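PDB 3PRL: NADP-dependent glyceraldehyde-3-phosphate dehydrogenase from Bacillus halodurans, which probably oxidises glyceraldehyde 3-phosphate to 3-phosphoglycerate with NADP+ as oxidant and without taking up inorganic phosphate, as a member of the aldehyde dehydrogenase family. Local coordinates for residues Thr332-Glu337 and Phe388-Pro393; Gly345-Ala350 and Thr371-Val376; Val74-Ala79 and Gly206-Ile211. All blocks are in the same frame, centred on the assembly; numbering follows the deposited sequence. Where two conformers were deposited one is given.

Contact 1 (Thr332-Glu337 and Phe388-Pro393); sequences TPVIDE and FGPVLP
The inverse gamma turn centred on Pro390, which leads the chain into strand 391-397, meets Val334 from the loop just ahead of helix 337-352. A single methyl group makes the approach: Val334 CG1 lies 3.9 Å from Pro390 CD, and the two side chains cross at about a right angle. The same methyl stands more loosely against the backbone before the ring, with Val334 CG1 4.3 Å from Gly389 CA. It is placed there by the first torsion of Val334, -68°, which sets CG1 anti to the carbonyl carbon. The turn itself is closed by Val391 N and Gly389 O at 2.7 Å. Proline suits its centre, since the ring fixes phi near the value the turn needs, and Gly389 suits the position before it, where a CB would be crowded by Pro390 CD. Phe388, Gly389 and Pro390 form the Phe-Gly-Pro sequence familiar from aldehyde dehydrogenases. The side chain of Phe388 is about 4 Å from that of Phe162, a residue of the NADP+ site, to which no cofactor is bound in this chain. A compact branched residue fits at Val334 because Ala340 and Ile343 of helix 337-352 also pack on it. Asp336 is the N-cap of that helix, its OD1 accepting a bond from Ser339 N, while Pro390 continues the apolar surface onto Phe286 and Leu368.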
# COMPACT_ATOMS: atom_id res chain seq x y z
N THR D 332 -4.96 43.45 -6.13
CA THR D 332 -5.65 43.91 -7.33
C THR D 332 -7.16 43.96 -7.08
O THR D 332 -7.62 43.57 -5.99
CB THR D 332 -5.31 43.05 -8.58
OG1 THR D 332 -5.42 41.65 -8.28
CG2 THR D 332 -3.89 43.35 -9.05
N PRO D 333 -7.94 44.44 -8.08
CA PRO D 333 -9.38 44.56 -7.91
C PRO D 333 -10.07 43.22 -7.68
O PRO D 333 -9.63 42.19 -8.21
CB PRO D 333 -9.84 45.17 -9.24
CG PRO D 333 -8.61 45.77 -9.84
CD PRO D 333 -7.51 44.87 -9.42
N VAL D 334 -11.12 43.23 -6.86
CA VAL D 334 -11.90 42.03 -6.62
C VAL D 334 -12.81 41.77 -7.82
O VAL D 334 -13.08 42.66 -8.61
CB VAL D 334 -12.69 42.06 -5.28
CG1 VAL D 334 -11.73 42.01 -4.09
CG2 VAL D 334 -13.59 43.28 -5.20
N ILE D 335 -13.26 40.53 -7.93
CA ILE D 335 -13.91 40.01 -9.13
C ILE D 335 -15.04 40.88 -9.72
O ILE D 335 -15.10 41.07 -10.93
CB ILE D 335 -14.38 38.55 -8.91
CG1 ILE D 335 -14.59 37.80 -10.24
CG2 ILE D 335 -15.60 38.51 -8.00
CD1 ILE D 335 -13.35 37.75 -11.13
N ASP D 336 -15.94 41.39 -8.88
CA ASP D 336 -17.06 42.22 -9.37
C ASP D 336 -17.62 43.23 -8.36
O ASP D 336 -17.13 43.30 -7.22
CB ASP D 336 -18.15 41.34 -10.05
CG ASP D 336 -18.91 40.43 -9.07
OD1 ASP D 336 -18.49 40.25 -7.91
OD2 ASP D 336 -19.95 39.88 -9.49
N GLU D 337 -18.62 44.01 -8.80
CA GLU D 337 -19.35 45.02 -7.98
C GLU D 337 -19.97 44.43 -6.73
O GLU D 337 -19.79 44.95 -5.63
CB GLU D 337 -20.52 45.65 -8.74
CG GLU D 337 -20.48 45.66 -10.25
CD GLU D 337 -19.74 46.86 -10.79
OE1 GLU D 337 -20.41 47.85 -11.16
OE2 GLU D 337 -18.49 46.80 -10.82
N PHE D 388 -14.20 36.89 0.92
CA PHE D 388 -13.62 36.78 -0.41
C PHE D 388 -13.02 38.13 -0.88
O PHE D 388 -13.27 38.59 -1.99
CB PHE D 388 -14.61 36.16 -1.40
CG PHE D 388 -14.07 34.92 -2.06
CD1 PHE D 388 -13.71 33.81 -1.30
CD2 PHE D 388 -13.87 34.87 -3.44
CE1 PHE D 388 -13.18 32.67 -1.89
CE2 PHE D 388 -13.32 33.72 -4.05
CZ PHE D 388 -12.97 32.64 -3.28
N GLY D 389 -12.22 38.72 0.00
CA GLY D 389 -11.70 40.08 -0.20
C GLY D 389 -10.61 40.48 0.78
O GLY D 389 -10.43 39.81 1.81
N PRO D 390 -9.87 41.56 0.47
CA PRO D 390 -8.62 41.90 1.15
C PRO D 390 -8.88 42.55 2.50
O PRO D 390 -8.64 43.75 2.69
CB PRO D 390 -7.96 42.89 0.19
CG PRO D 390 -9.09 43.59 -0.46
CD PRO D 390 -10.26 42.61 -0.49
N VAL D 391 -9.37 41.73 3.43
CA VAL D 391 -9.72 42.17 4.77
C VAL D 391 -9.28 41.08 5.73
O VAL D 391 -9.42 39.89 5.43
CB VAL D 391 -11.24 42.50 4.90
CG1 VAL D 391 -12.11 41.23 4.93
CG2 VAL D 391 -11.50 43.35 6.14
N LEU D 392 -8.74 41.47 6.88
CA LEU D 392 -8.21 40.50 7.83
C LEU D 392 -8.48 40.97 9.25
O LEU D 392 -7.98 42.02 9.66
CB LEU D 392 -6.70 40.29 7.61
CG LEU D 392 -5.95 39.32 8.53
CD1 LEU D 392 -6.51 37.92 8.42
CD2 LEU D 392 -4.44 39.34 8.23
N PRO D 393 -9.30 40.21 9.98
CA PRO D 393 -9.56 40.57 11.38
C PRO D 393 -8.53 39.97 12.33
O PRO D 393 -8.01 38.89 12.08
CB PRO D 393 -10.94 39.98 11.64
CG PRO D 393 -11.04 38.81 10.70
CD PRO D 393 -10.22 39.17 9.49

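Contact 2 (Gly345-Ala350 and Thr371-Val376); sequences GLIDDA and TLLDDV
Ile347 and Thr371 reach toward each other tip to tip, the isoleucine from helix 337-352 and the threonine from strand 367-374. The end of the longer branch does the touching: Ile347 CD1 is 3.8 Å from Thr371 CG2 and 3.7 Å from Thr371 OG1. The isoleucine gets that far because its second torsion is extended (chi2 161°), while its other branch, CG2, comes only loosely to Leu373 CD2, at 4.5 Å. In Thr371 a first torsion of -52° turns CG2 anti to the backbone N and puts OG1 beside that N. A threonine serves well here, for its methyl joins the apolar interface while its hydroxyl, buried with it, is bonded to the carbonyl of Gly360. One helical turn after Ile347, Ala350 presents only a methyl, and Ala350 CB meets Leu373 CD1 at 4.1 Å; the small residue leaves room for the leucine branch to come up close to the helix. Leu373 CG, like Thr371 OG1, stands anti to its carbonyl carbon. Thr371 and Leu373 face this helix, whereas Leu372 and Asp374, alternating with them, touch helix 303-317. The two segments' axes approach to 10.4 Å and run the same way, 27° apart, unlike the helix of a classic beta-alpha-beta crossover; with helix 337-352 on one sheet face and helix 303-317 on the other, the layering is still that of an alpha/beta/alpha sandwich.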
# COMPACT_ATOMS: atom_id res chain seq x y z
N GLY D 345 -19.51 45.99 3.37
CA GLY D 345 -20.50 45.81 4.43
C GLY D 345 -19.99 45.08 5.66
O GLY D 345 -20.43 45.35 6.78
N LEU D 346 -19.06 44.15 5.44
CA LEU D 346 -18.37 43.45 6.52
C LEU D 346 -17.48 44.39 7.34
O LEU D 346 -17.46 44.31 8.57
CB LEU D 346 -17.54 42.26 5.98
CG LEU D 346 -18.17 40.85 5.97
CD1 LEU D 346 -19.51 40.81 5.25
CD2 LEU D 346 -17.23 39.82 5.35
N ILE D 347 -16.74 45.26 6.64
CA ILE D 347 -15.92 46.29 7.28
C ILE D 347 -16.79 47.25 8.11
O ILE D 347 -16.59 47.37 9.32
CB ILE D 347 -15.05 47.07 6.25
CG1 ILE D 347 -13.99 46.15 5.65
CG2 ILE D 347 -14.40 48.31 6.89
CD1 ILE D 347 -13.40 46.63 4.33
N ASP D 348 -17.76 47.89 7.45
CA ASP D 348 -18.77 48.74 8.10
C ASP D 348 -19.26 48.16 9.44
O ASP D 348 -18.97 48.72 10.50
CB ASP D 348 -19.99 48.94 7.18
CG ASP D 348 -19.71 49.87 6.00
OD1 ASP D 348 -20.54 49.86 5.07
OD2 ASP D 348 -18.69 50.60 5.98
N ASP D 349 -19.97 47.03 9.38
CA ASP D 349 -20.52 46.34 10.57
C ASP D 349 -19.51 46.22 11.71
O ASP D 349 -19.87 46.37 12.89
CB ASP D 349 -21.05 44.95 10.21
CG ASP D 349 -21.53 44.18 11.42
OD1 ASP D 349 -22.68 44.43 11.87
OD2 ASP D 349 -20.77 43.33 11.94
N ALA D 350 -18.27 45.93 11.34
CA ALA D 350 -17.17 45.79 12.28
C ALA D 350 -16.80 47.12 12.91
O ALA D 350 -16.65 47.21 14.13
CB ALA D 350 -15.96 45.16 11.60
N THR D 371 -7.31 45.75 4.06
CA THR D 371 -7.95 46.31 5.23
C THR D 371 -7.61 45.47 6.46
O THR D 371 -7.85 44.26 6.49
CB THR D 371 -9.49 46.46 5.02
OG1 THR D 371 -9.74 47.18 3.80
CG2 THR D 371 -10.10 47.22 6.16
N LEU D 372 -7.02 46.14 7.45
CA LEU D 372 -6.69 45.51 8.73
C LEU D 372 -7.57 46.04 9.85
O LEU D 372 -7.62 47.26 10.10
CB LEU D 372 -5.21 45.68 9.07
CG LEU D 372 -4.64 44.72 10.12
CD1 LEU D 372 -4.69 43.27 9.65
CD2 LEU D 372 -3.22 45.11 10.46
N LEU D 373 -8.24 45.12 10.54
CA LEU D 373 -9.09 45.45 11.68
C LEU D 373 -8.58 44.76 12.93
O LEU D 373 -8.14 43.62 12.87
CB LEU D 373 -10.53 45.03 11.41
CG LEU D 373 -11.19 45.47 10.10
CD1 LEU D 373 -12.38 44.57 9.79
CD2 LEU D 373 -11.61 46.95 10.14
N ASP D 374 -8.64 45.47 14.05
CA ASP D 374 -8.20 44.92 15.33
C ASP D 374 -9.38 44.87 16.30
O ASP D 374 -10.44 45.42 16.01
CB ASP D 374 -7.03 45.74 15.91
CG ASP D 374 -6.19 44.96 16.92
OD1 ASP D 374 -6.55 43.82 17.29
OD2 ASP D 374 -5.15 45.50 17.37
N ASP D 375 -9.17 44.18 17.42
CA ASP D 375 -10.15 44.06 18.51
C ASP D 375 -11.50 43.51 18.03
O ASP D 375 -12.56 43.86 18.57
CB ASP D 375 -10.31 45.41 19.22
CG ASP D 375 -9.05 45.82 19.96
OD1 ASP D 375 -8.87 45.36 21.12
OD2 ASP D 375 -8.24 46.60 19.40
N VAL D 376 -11.43 42.64 17.03
CA VAL D 376 -12.61 42.10 16.36
C VAL D 376 -13.34 41.14 17.28
O VAL D 376 -12.73 40.34 17.98
CB VAL D 376 -12.25 41.47 14.99
CG1 VAL D 376 -13.43 40.70 14.40
CG2 VAL D 376 -11.82 42.56 14.03

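Contact 3 (Val74-Ala79 and Gly206-Ile211); sequences VDLLYA and GAPEGI
Two backbone bonds of 3.0 Å, Tyr78 N to Val74 O and Ala79 N to Asp75 O, hold the helical turn from which Leu76 reaches across to Gly206, Ala207 and Pro208. The leucine carries the contact with both of its methyls. Leu76 CD1 rests against the peptide link between the first two of these residues, 3.5 Å from Ala207 N and 3.7 Å from Gly206 C. The other branch lies over Ala207, Leu76 CD2 being 3.9 Å from Ala207 CA and 4.1 Å from both Ala207 CB and Pro208 CD. A first torsion of 178°, with CG anti to the backbone N, extends the leucine away from its helix and lets the fork span three residues of the loop. An alanine in place of Leu76 would lose both branches, and is likely to leave a gap beside the Gly206-Ala207 peptide and take from Pro208 its apolar neighbour on this helix. The loop owes its shape to two glycines at positive phi. Gly206 ends helix 192-204 in a Schellman motif, and Gly210 takes the third position of a type II beta turn from Pro208 to Ile211; at either place a CB would be jammed against the preceding carbonyl oxygen. The small Ala207 lets the leucine come near the backbone. Trp65 of helix 48-65 packs on both Leu76 and Pro208, and Leu77 turns instead to helices 103-124 and 167-178. The contact therefore joins helix 70-86 to the connection that runs from helix 192-204 into strand 212-214.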
# COMPACT_ATOMS: atom_id res chain seq x y z
N VAL D 74 -2.00 8.38 -20.42
CA VAL D 74 -1.01 9.29 -19.82
C VAL D 74 -0.21 10.14 -20.84
O VAL D 74 0.20 11.25 -20.51
CB VAL D 74 0.00 8.59 -18.85
CG1 VAL D 74 -0.70 7.55 -18.00
CG2 VAL D 74 1.17 7.99 -19.61
N ASP D 75 0.02 9.60 -22.03
CA ASP D 75 0.79 10.31 -23.05
C ASP D 75 0.03 11.57 -23.47
O ASP D 75 0.65 12.60 -23.74
CB ASP D 75 1.08 9.44 -24.27
CG ASP D 75 1.98 8.24 -23.96
OD1 ASP D 75 3.02 8.41 -23.27
OD2 ASP D 75 1.65 7.13 -24.43
N LEU D 76 -1.30 11.48 -23.52
CA LEU D 76 -2.16 12.64 -23.82
C LEU D 76 -2.02 13.72 -22.76
O LEU D 76 -2.03 14.91 -23.07
CB LEU D 76 -3.63 12.23 -23.99
CG LEU D 76 -4.65 13.36 -24.26
CD1 LEU D 76 -4.34 14.16 -25.54
CD2 LEU D 76 -6.11 12.86 -24.27
N LEU D 77 -1.88 13.30 -21.51
CA LEU D 77 -1.72 14.25 -20.42
C LEU D 77 -0.39 14.97 -20.53
O LEU D 77 -0.37 16.18 -20.52
CB LEU D 77 -1.90 13.57 -19.05
CG LEU D 77 -3.32 13.60 -18.46
CD1 LEU D 77 -4.36 12.91 -19.34
CD2 LEU D 77 -3.34 13.01 -17.03
N TYR D 78 0.69 14.19 -20.66
CA TYR D 78 2.04 14.72 -20.89
C TYR D 78 2.00 15.77 -22.00
O TYR D 78 2.49 16.88 -21.83
CB TYR D 78 3.02 13.60 -21.29
CG TYR D 78 3.34 12.56 -20.23
CD1 TYR D 78 3.17 12.83 -18.88
CD2 TYR D 78 3.87 11.32 -20.59
CE1 TYR D 78 3.47 11.88 -17.91
CE2 TYR D 78 4.19 10.36 -19.62
CZ TYR D 78 3.98 10.65 -18.29
OH TYR D 78 4.29 9.72 -17.32
N ALA D 79 1.40 15.40 -23.14
CA ALA D 79 1.31 16.29 -24.33
C ALA D 79 0.57 17.58 -24.04
O ALA D 79 0.98 18.66 -24.46
CB ALA D 79 0.66 15.57 -25.51
N GLY D 206 -4.09 16.28 -29.14
CA GLY D 206 -4.63 15.06 -29.73
C GLY D 206 -5.72 14.35 -28.94
O GLY D 206 -5.85 13.14 -29.04
N ALA D 207 -6.50 15.08 -28.15
CA ALA D 207 -7.63 14.46 -27.44
C ALA D 207 -8.61 13.86 -28.45
O ALA D 207 -9.04 14.55 -29.37
CB ALA D 207 -8.34 15.46 -26.57
N PRO D 208 -8.92 12.55 -28.32
CA PRO D 208 -9.95 12.00 -29.20
C PRO D 208 -11.30 12.69 -28.98
O PRO D 208 -11.53 13.27 -27.92
CB PRO D 208 -10.01 10.52 -28.82
CG PRO D 208 -8.65 10.23 -28.26
CD PRO D 208 -8.19 11.49 -27.58
N GLU D 209 -12.17 12.63 -29.99
CA GLU D 209 -13.48 13.30 -29.99
C GLU D 209 -14.37 12.84 -28.83
O GLU D 209 -14.47 11.65 -28.57
CB GLU D 209 -14.19 13.03 -31.32
CG GLU D 209 -14.10 11.57 -31.74
CD GLU D 209 -14.66 11.29 -33.12
OE1 GLU D 209 -14.16 11.88 -34.11
OE2 GLU D 209 -15.58 10.46 -33.20
N GLY D 210 -15.00 13.78 -28.13
CA GLY D 210 -15.95 13.46 -27.05
C GLY D 210 -15.41 13.36 -25.63
O GLY D 210 -16.12 13.68 -24.67
N ILE D 211 -14.16 12.90 -25.49
CA ILE D 211 -13.52 12.69 -24.16
C ILE D 211 -13.60 13.91 -23.25
O ILE D 211 -13.80 13.78 -22.03
CB ILE D 211 -12.03 12.30 -24.32
CG1 ILE D 211 -11.89 11.14 -25.29
CG2 ILE D 211 -11.40 11.95 -22.96
CD1 ILE D 211 -12.85 10.00 -25.04

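Overall arrangement
Contacts 1 and 2 form one unit, their centres 13 Å apart, and contact 2 is nested along the chain within the loop that contact 1 closes. Parallel strands, with the turn before strand 391-397, join them: Pro390 O is 2.8 Å from Thr371 N, and Leu392 N is 3.0 Å from Thr371 O, both probable hydrogen bonds. Of the three, contact 1 comes near the NADP+ site, through Phe388; the other two lie away from it. Contact 3 lies on the opposite side of the chain's centre, about 37 Å from contact 1 and 49 Å from contact 2 between centres. Its loop leads into strand 212-214, in the sheet that also holds strand 182-186 with the NADP+-binding Lys186.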